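Cyclopenase asqI (Emericella nidulans, PDB 5YY3) converts 4'-methoxycyclopenin into 4'-methoxyviridicatin with release of methyl isocyanate, as a zinc-dependent cyclopenase of aspoquinolone biosynthesis. Local coordinates at residues 411-416 / 607-612; 422-428 / 634-639; 551-555 / 594-598. One frame throughout, in Å; residues are numbered along the deposited sequence.

Contact 1. Residues 411-416 / 607-612; sequences YPQDIT and NRAWTQ
Gln413 faces Trp610 in a single beta bridge. Gln413 N donates to Ala609 O over 2.7 Å, and Gln413 O accepts from Thr611 N at 2.9 Å, so one residue grips the backbone before and after Trp610, the pattern of a parallel bridge. Pro412, with no N-H to place, fits just before it, its CB resting beside the Ala609 carbonyl.

Side-chain amides extend the pairing at both ends. Gln413 CG sits between the backbone N and the carbonyl carbon (chi1 58°) and the chain then runs extended, which brings Gln413 NE2 to 3.0 Å from Asn607 OD1; the two amide planes are turned 50° apart. Gln612 bends at chi2 (74°) and uses both halves of its amide: NE2 reaches Asp414 OD1 at 2.9 Å, from above the carboxylate plane, while OE1 accepts from Ile415 N at 3.0 Å. Asp414 OD1 also takes Thr416 N, closing an Asx turn, and Thr416 OG1.

The apolar part is a CH-pi contact: Ile415 CD1 lies over the five-membered ring of Trp610, 3.6 Å from its centroid. The indole's NE1 is held by Pro605 O.

Three donors converging on one carboxylate oxygen would favour an ionised Asp414. Together with the doubly used Gln612 amide, they give this helix-free linker after helix 391-410 a defined path along the start of helix 611-614.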
# COMPACT_ATOMS: atom_id res chain seq x y z
N TYR A 411 -19.20 -2.36 -38.16
CA TYR A 411 -20.48 -1.92 -38.70
C TYR A 411 -21.03 -0.72 -37.94
O TYR A 411 -21.94 -0.86 -37.12
CB TYR A 411 -21.49 -3.08 -38.67
CG TYR A 411 -20.98 -4.26 -39.47
CD1 TYR A 411 -21.03 -4.25 -40.86
CD2 TYR A 411 -20.41 -5.36 -38.84
CE1 TYR A 411 -20.53 -5.32 -41.60
CE2 TYR A 411 -19.92 -6.43 -39.58
CZ TYR A 411 -19.98 -6.40 -40.95
OH TYR A 411 -19.50 -7.46 -41.67
N PRO A 412 -20.49 0.47 -38.24
CA PRO A 412 -20.85 1.72 -37.56
C PRO A 412 -22.32 2.07 -37.80
O PRO A 412 -22.96 1.45 -38.63
CB PRO A 412 -19.93 2.77 -38.20
CG PRO A 412 -18.90 2.02 -38.96
CD PRO A 412 -19.44 0.67 -39.26
N GLN A 413 -22.85 3.04 -37.06
CA GLN A 413 -24.23 3.47 -37.27
C GLN A 413 -24.32 4.98 -37.19
O GLN A 413 -23.55 5.62 -36.47
CB GLN A 413 -25.18 2.82 -36.24
CG GLN A 413 -24.84 3.11 -34.78
CD GLN A 413 -25.69 2.30 -33.81
OE1 GLN A 413 -26.59 1.58 -34.21
NE2 GLN A 413 -25.38 2.41 -32.51
N ASP A 414 -25.24 5.53 -37.97
CA ASP A 414 -25.50 6.97 -38.02
C ASP A 414 -26.19 7.43 -36.73
O ASP A 414 -27.30 6.99 -36.42
CB ASP A 414 -26.38 7.28 -39.23
CG ASP A 414 -26.44 8.76 -39.54
OD1 ASP A 414 -26.36 9.58 -38.60
OD2 ASP A 414 -26.58 9.10 -40.73
N ILE A 415 -25.56 8.34 -36.00
CA ILE A 415 -26.10 8.75 -34.70
C ILE A 415 -27.37 9.59 -34.86
O ILE A 415 -28.13 9.75 -33.90
CB ILE A 415 -25.04 9.53 -33.86
CG1 ILE A 415 -25.36 9.42 -32.38
CG2 ILE A 415 -25.00 11.01 -34.25
CD1 ILE A 415 -25.51 7.99 -31.91
N THR A 416 -27.59 10.12 -36.06
CA THR A 416 -28.79 10.92 -36.35
C THR A 416 -29.93 10.06 -36.92
O THR A 416 -31.08 10.47 -36.89
CB THR A 416 -28.51 12.04 -37.36
OG1 THR A 416 -28.22 11.47 -38.63
CG2 THR A 416 -27.33 12.91 -36.92
N ASN A 607 -23.88 0.63 -28.89
CA ASN A 607 -23.70 -0.78 -29.22
C ASN A 607 -23.01 -0.99 -30.57
O ASN A 607 -22.57 -2.10 -30.88
CB ASN A 607 -25.04 -1.50 -29.19
CG ASN A 607 -26.04 -0.92 -30.18
OD1 ASN A 607 -25.96 0.27 -30.52
ND2 ASN A 607 -26.97 -1.74 -30.64
N ARG A 608 -22.90 0.08 -31.35
CA ARG A 608 -22.09 0.06 -32.58
C ARG A 608 -21.26 1.32 -32.63
O ARG A 608 -21.55 2.27 -31.92
CB ARG A 608 -22.97 -0.02 -33.83
CG ARG A 608 -23.24 -1.41 -34.29
CD ARG A 608 -24.45 -1.47 -35.16
NE ARG A 608 -25.55 -2.10 -34.45
CZ ARG A 608 -25.64 -3.41 -34.27
NH1 ARG A 608 -24.72 -4.20 -34.79
NH2 ARG A 608 -26.67 -3.93 -33.59
N ALA A 609 -20.22 1.35 -33.46
CA ALA A 609 -19.44 2.58 -33.58
C ALA A 609 -20.31 3.64 -34.23
O ALA A 609 -21.31 3.31 -34.89
CB ALA A 609 -18.17 2.35 -34.38
N TRP A 610 -19.96 4.91 -34.06
CA TRP A 610 -20.72 5.99 -34.68
C TRP A 610 -20.03 6.44 -35.95
O TRP A 610 -18.82 6.64 -36.00
CB TRP A 610 -20.88 7.19 -33.75
CG TRP A 610 -21.60 6.89 -32.50
CD1 TRP A 610 -22.25 5.73 -32.18
CD2 TRP A 610 -21.73 7.75 -31.36
NE1 TRP A 610 -22.78 5.82 -30.91
CE2 TRP A 610 -22.47 7.05 -30.39
CE3 TRP A 610 -21.29 9.05 -31.07
CZ2 TRP A 610 -22.78 7.61 -29.15
CZ3 TRP A 610 -21.59 9.60 -29.85
CH2 TRP A 610 -22.33 8.88 -28.90
N THR A 611 -20.84 6.61 -36.98
CA THR A 611 -20.32 6.88 -38.30
C THR A 611 -19.72 8.30 -38.32
O THR A 611 -18.75 8.57 -39.04
CB THR A 611 -21.42 6.69 -39.35
OG1 THR A 611 -20.83 6.51 -40.63
CG2 THR A 611 -22.34 7.88 -39.39
N GLN A 612 -20.25 9.18 -37.47
CA GLN A 612 -19.72 10.53 -37.32
C GLN A 612 -18.26 10.53 -36.85
O GLN A 612 -17.52 11.49 -37.10
CB GLN A 612 -20.59 11.33 -36.34
CG GLN A 612 -21.94 11.84 -36.91
CD GLN A 612 -22.98 10.73 -37.07
OE1 GLN A 612 -22.91 9.69 -36.41
NE2 GLN A 612 -23.95 10.96 -37.94

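Contact 2. Residues 422-428 / 634-639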
# COMPACT_ATOMS: atom_id res chain seq x y z
N VAL A 422 -36.97 16.65 -31.49
CA VAL A 422 -37.07 17.18 -30.15
C VAL A 422 -35.76 17.88 -29.81
O VAL A 422 -34.72 17.57 -30.38
CB VAL A 422 -37.43 16.03 -29.17
CG1 VAL A 422 -36.40 15.89 -28.03
CG2 VAL A 422 -38.83 16.20 -28.67
N VAL A 423 -35.82 18.85 -28.92
CA VAL A 423 -34.60 19.46 -28.42
C VAL A 423 -34.46 19.11 -26.96
O VAL A 423 -35.36 19.42 -26.17
CB VAL A 423 -34.59 20.99 -28.58
CG1 VAL A 423 -33.41 21.61 -27.84
CG2 VAL A 423 -34.56 21.37 -30.07
N LEU A 424 -33.35 18.46 -26.60
CA LEU A 424 -33.06 18.15 -25.20
C LEU A 424 -32.15 19.20 -24.59
O LEU A 424 -31.26 19.73 -25.25
CB LEU A 424 -32.39 16.77 -25.05
CG LEU A 424 -33.20 15.51 -25.36
CD1 LEU A 424 -32.47 14.23 -24.89
CD2 LEU A 424 -34.59 15.60 -24.76
N SER A 425 -32.35 19.47 -23.31
CA SER A 425 -31.47 20.38 -22.58
C SER A 425 -31.57 20.11 -21.09
O SER A 425 -32.48 19.41 -20.64
CB SER A 425 -31.82 21.85 -22.87
OG SER A 425 -33.02 22.21 -22.21
N ASN A 426 -30.63 20.66 -20.33
CA ASN A 426 -30.73 20.67 -18.88
C ASN A 426 -30.82 19.30 -18.23
O ASN A 426 -31.65 19.07 -17.36
CB ASN A 426 -31.95 21.50 -18.44
CG ASN A 426 -31.72 23.00 -18.60
OD1 ASN A 426 -32.45 23.69 -19.29
ND2 ASN A 426 -30.69 23.51 -17.94
N LEU A 427 -29.95 18.39 -18.64
CA LEU A 427 -29.91 17.08 -18.02
C LEU A 427 -29.33 17.20 -16.62
O LEU A 427 -28.28 17.79 -16.43
CB LEU A 427 -29.08 16.11 -18.87
CG LEU A 427 -28.90 14.69 -18.32
CD1 LEU A 427 -30.25 14.03 -18.15
CD2 LEU A 427 -28.00 13.87 -19.25
N VAL A 428 -30.03 16.64 -15.64
CA VAL A 428 -29.54 16.65 -14.27
C VAL A 428 -29.64 15.25 -13.63
O VAL A 428 -30.61 14.52 -13.84
CB VAL A 428 -30.32 17.69 -13.42
CG1 VAL A 428 -29.80 17.72 -12.01
CG2 VAL A 428 -30.22 19.09 -14.02
N PRO A 634 -29.18 18.32 -31.40
CA PRO A 634 -30.03 18.91 -30.36
C PRO A 634 -30.83 17.85 -29.61
O PRO A 634 -31.35 18.12 -28.53
CB PRO A 634 -30.97 19.85 -31.15
CG PRO A 634 -30.39 19.91 -32.56
CD PRO A 634 -29.68 18.62 -32.76
N PHE A 635 -30.93 16.66 -30.21
CA PHE A 635 -31.62 15.51 -29.63
C PHE A 635 -30.69 14.68 -28.69
O PHE A 635 -31.07 13.59 -28.21
CB PHE A 635 -32.16 14.61 -30.77
CG PHE A 635 -31.07 14.08 -31.66
CD1 PHE A 635 -30.51 14.89 -32.64
CD2 PHE A 635 -30.58 12.80 -31.49
CE1 PHE A 635 -29.49 14.42 -33.45
CE2 PHE A 635 -29.56 12.32 -32.28
CZ PHE A 635 -29.01 13.13 -33.27
N ILE A 636 -29.49 15.19 -28.45
CA ILE A 636 -28.55 14.63 -27.48
C ILE A 636 -28.17 15.73 -26.50
O ILE A 636 -28.03 16.90 -26.90
CB ILE A 636 -27.25 14.07 -28.14
CG1 ILE A 636 -27.54 12.79 -28.93
CG2 ILE A 636 -26.16 13.80 -27.09
CD1 ILE A 636 -26.43 12.41 -29.94
N THR A 637 -28.04 15.38 -25.23
CA THR A 637 -27.50 16.32 -24.26
C THR A 637 -26.67 15.55 -23.23
O THR A 637 -26.79 14.33 -23.10
CB THR A 637 -28.61 17.12 -23.56
OG1 THR A 637 -28.04 18.29 -22.95
CG2 THR A 637 -29.31 16.27 -22.51
N SER A 638 -25.80 16.26 -22.52
CA SER A 638 -24.93 15.61 -21.56
C SER A 638 -24.55 16.59 -20.48
O SER A 638 -24.62 17.81 -20.67
CB SER A 638 -23.67 15.05 -22.23
OG SER A 638 -22.84 16.09 -22.70
N THR A 639 -24.16 16.04 -19.33
CA THR A 639 -23.89 16.86 -18.17
C THR A 639 -22.97 16.10 -17.23
O THR A 639 -22.99 14.87 -17.18
CB THR A 639 -25.21 17.25 -17.45
OG1 THR A 639 -24.94 18.28 -16.49
CG2 THR A 639 -25.79 16.06 -16.73
O HOH W 1 -28.87 19.42 -26.91
O HOH W 2 -27.62 18.92 -20.18
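Strands 422-428 and 636-639 run side by side in the same direction, 5° from parallel with axes 6.0 Å apart, yet one direct backbone hydrogen bond joins the two segments: Leu424 N to Pro634 O, 2.8 Å. Pro634, which has no N-H to donate, can still accept through its carbonyl just before strand 636-639.

Beyond that bond, water takes over. Water 1 bridges two carbonyls, 2.9 Å from Leu424 O and 2.7 Å from Ile636 O. Water 2 accepts from Leu427 N at 2.8 Å, gives a longer bond to Ser638 O, and lies 2.9 Å from Thr637 OG1.

Among the side chains, Thr637 is two-sided. With OG1 anti to its backbone N (chi1 -162°), the hydroxyl meets water 2 and the methyl turns to the leucines, CG2 lying 3.7 Å from Leu427 CB and somewhat farther from Leu424 CB. Asn426, in the left-handed backbone region that asparagine tolerates well, breaks the usual alternation: Ser425 and Asn426 both point away, so that Leu427 as well as Leu424 faces the partner strand. Leu427 also packs beside the methyl of Thr639, and Trp469 and Ala575 adjoin it. At the other end, where Val423 is exposed, Val423 CG2 touches Pro634 CB at 4.0 Å.

Each strand is hydrogen-bonded to another neighbour, Val423 to Lys474 and Thr637 to Cys577. The contact is consistent with a seam between two strands of the curled beta sheet of the C-terminal domain: leucine and threonine methyls fill the gap, while water satisfies backbone groups that a regular parallel pair would bond directly.

Contact 3. Residues 551-555 / 594-598; sequences AVFRH and HHYHD
Phe553 lays one ring face over the imidazole of His595 in an offset stack, centroids 3.8 Å apart and planes only 7° from parallel. His595 ND1 sits 3.4 Å from Phe553 CG, and the overlap continues onto His595 CB, which makes a CH-pi contact near CZ of the phenylalanine. A flat imidazole suits this place because it can stack and still use a polar edge: in its own plane, His595 NE2 meets water 3 at 2.7 Å, and the same water accepts from Phe553 N at 3.0 Å. Phe553 CG stands anti to the backbone N (chi1 -159°), which carries the Phe553 ring over the face of His595.

The far rim of Phe553 makes an offset edge-to-face contact with the face of Tyr596, planes at 72°, Phe553 CZ lying 4.1 Å from Tyr596 CE1. His555 completes this aromatic cluster, which ties together two irregular loops of the hemocyanin-type ig-like domain. Phe553 CE1 stands over the centre of the His555 ring; at the edge of that imidazole, His555 CD2 lies 3.8 Å from Tyr596 CE2, and His555 CE1 approaches His595 CD2 obliquely.

Helices of the metal-binding domain adjoin the cluster. Tyr596 rests on Val213 and Val217 of helix 210-231, the latter preceding the zinc ligand His218, and the His555 side chain is about 8 Å from those of His186 and His190, two further zinc ligands on helix 180-193, where Arg554 forms a salt bridge with Asp184.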
# COMPACT_ATOMS: atom_id res chain seq x y z
N ALA A 551 -44.06 -6.62 -12.83
CA ALA A 551 -42.78 -6.72 -13.54
C ALA A 551 -41.58 -6.57 -12.59
O ALA A 551 -41.02 -5.49 -12.45
CB ALA A 551 -42.72 -5.68 -14.65
N VAL A 552 -41.20 -7.67 -11.96
CA VAL A 552 -40.17 -7.67 -10.92
C VAL A 552 -38.75 -7.54 -11.50
O VAL A 552 -37.86 -6.98 -10.85
CB VAL A 552 -40.28 -8.96 -10.09
CG1 VAL A 552 -39.21 -9.02 -9.02
CG2 VAL A 552 -41.66 -9.06 -9.46
N PHE A 553 -38.56 -8.02 -12.73
CA PHE A 553 -37.27 -8.02 -13.41
C PHE A 553 -36.20 -8.61 -12.50
O PHE A 553 -35.17 -7.99 -12.23
CB PHE A 553 -36.93 -6.60 -13.89
CG PHE A 553 -35.91 -6.56 -15.01
CD1 PHE A 553 -35.48 -7.74 -15.61
CD2 PHE A 553 -35.48 -5.35 -15.54
CE1 PHE A 553 -34.57 -7.71 -16.64
CE2 PHE A 553 -34.58 -5.32 -16.60
CZ PHE A 553 -34.13 -6.51 -17.15
N ARG A 554 -36.45 -9.83 -12.02
CA ARG A 554 -35.56 -10.47 -11.05
C ARG A 554 -34.14 -10.56 -11.59
O ARG A 554 -33.18 -10.44 -10.84
CB ARG A 554 -36.08 -11.86 -10.68
CG ARG A 554 -35.27 -12.58 -9.60
CD ARG A 554 -35.80 -13.99 -9.35
NE ARG A 554 -34.85 -14.84 -8.64
CZ ARG A 554 -35.11 -16.09 -8.26
NH1 ARG A 554 -36.30 -16.62 -8.53
NH2 ARG A 554 -34.21 -16.79 -7.59
N HIS A 555 -34.02 -10.76 -12.91
CA HIS A 555 -32.72 -10.87 -13.56
C HIS A 555 -32.19 -9.54 -14.10
O HIS A 555 -31.26 -9.50 -14.89
CB HIS A 555 -32.78 -11.88 -14.70
CG HIS A 555 -33.84 -11.59 -15.72
ND1 HIS A 555 -35.17 -11.42 -15.38
CD2 HIS A 555 -33.77 -11.42 -17.05
CE1 HIS A 555 -35.87 -11.18 -16.47
NE2 HIS A 555 -35.04 -11.17 -17.50
N HIS A 594 -39.63 -10.31 -22.01
CA HIS A 594 -40.21 -8.99 -22.29
C HIS A 594 -39.35 -7.78 -21.89
O HIS A 594 -39.72 -6.64 -22.18
CB HIS A 594 -41.57 -8.89 -21.58
CG HIS A 594 -41.58 -9.45 -20.20
ND1 HIS A 594 -41.28 -10.76 -19.92
CD2 HIS A 594 -41.88 -8.87 -19.01
CE1 HIS A 594 -41.37 -10.97 -18.62
NE2 HIS A 594 -41.74 -9.84 -18.04
N HIS A 595 -38.22 -8.01 -21.22
CA HIS A 595 -37.37 -6.91 -20.74
C HIS A 595 -36.29 -6.49 -21.72
O HIS A 595 -35.62 -5.48 -21.52
CB HIS A 595 -36.71 -7.29 -19.43
CG HIS A 595 -37.67 -7.49 -18.31
ND1 HIS A 595 -38.13 -6.45 -17.53
CD2 HIS A 595 -38.27 -8.62 -17.84
CE1 HIS A 595 -38.98 -6.93 -16.63
NE2 HIS A 595 -39.07 -8.24 -16.79
N TYR A 596 -36.10 -7.26 -22.77
CA TYR A 596 -34.95 -7.04 -23.63
C TYR A 596 -35.41 -6.69 -25.05
O TYR A 596 -34.70 -6.93 -26.03
CB TYR A 596 -34.03 -8.28 -23.59
CG TYR A 596 -33.28 -8.47 -22.26
CD1 TYR A 596 -32.57 -7.42 -21.68
CD2 TYR A 596 -33.30 -9.70 -21.59
CE1 TYR A 596 -31.88 -7.59 -20.45
CE2 TYR A 596 -32.62 -9.88 -20.37
CZ TYR A 596 -31.91 -8.81 -19.81
OH TYR A 596 -31.23 -8.97 -18.61
N HIS A 597 -36.59 -6.08 -25.13
CA HIS A 597 -37.21 -5.72 -26.40
C HIS A 597 -36.99 -4.26 -26.81
O HIS A 597 -37.65 -3.35 -26.30
CB HIS A 597 -38.71 -6.00 -26.35
CG HIS A 597 -39.49 -5.28 -27.40
ND1 HIS A 597 -39.27 -5.48 -28.75
CD2 HIS A 597 -40.49 -4.37 -27.31
CE1 HIS A 597 -40.10 -4.71 -29.44
NE2 HIS A 597 -40.85 -4.03 -28.60
N ASP A 598 -36.09 -4.04 -27.77
CA ASP A 598 -35.78 -2.69 -28.21
C ASP A 598 -35.58 -2.63 -29.72
O ASP A 598 -34.66 -3.25 -30.25
CB ASP A 598 -34.52 -2.17 -27.50
CG ASP A 598 -34.29 -0.68 -27.72
OD1 ASP A 598 -34.57 -0.16 -28.83
OD2 ASP A 598 -33.82 -0.03 -26.76
O HOH W 3 -40.16 -9.58 -14.75

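Overall arrangement
Along the chain, contacts 1 and 2 alternate: 411-416 and 422-428 come first, 607-612 and 634-639 last, with both segments of contact 3 nested between them. Contacts 1 and 2 have centres about 19 Å apart and touch where Phe635 and Ile636 pack on Ile415 and Thr416, so the linker leaving helix 391-410 passes from one to the other within a few residues as it enters the mixed sheet. Contact 3 stands apart, its centre about 26 Å from contact 1 and 27 Å from contact 2, on loops flanking strand 571-580. Thus the first two join the linker and first strand, 422-431, to later parts of the C-terminal domain, up to strand 636-644, while contact 3 brings that domain's loops up to the zinc-bearing helices.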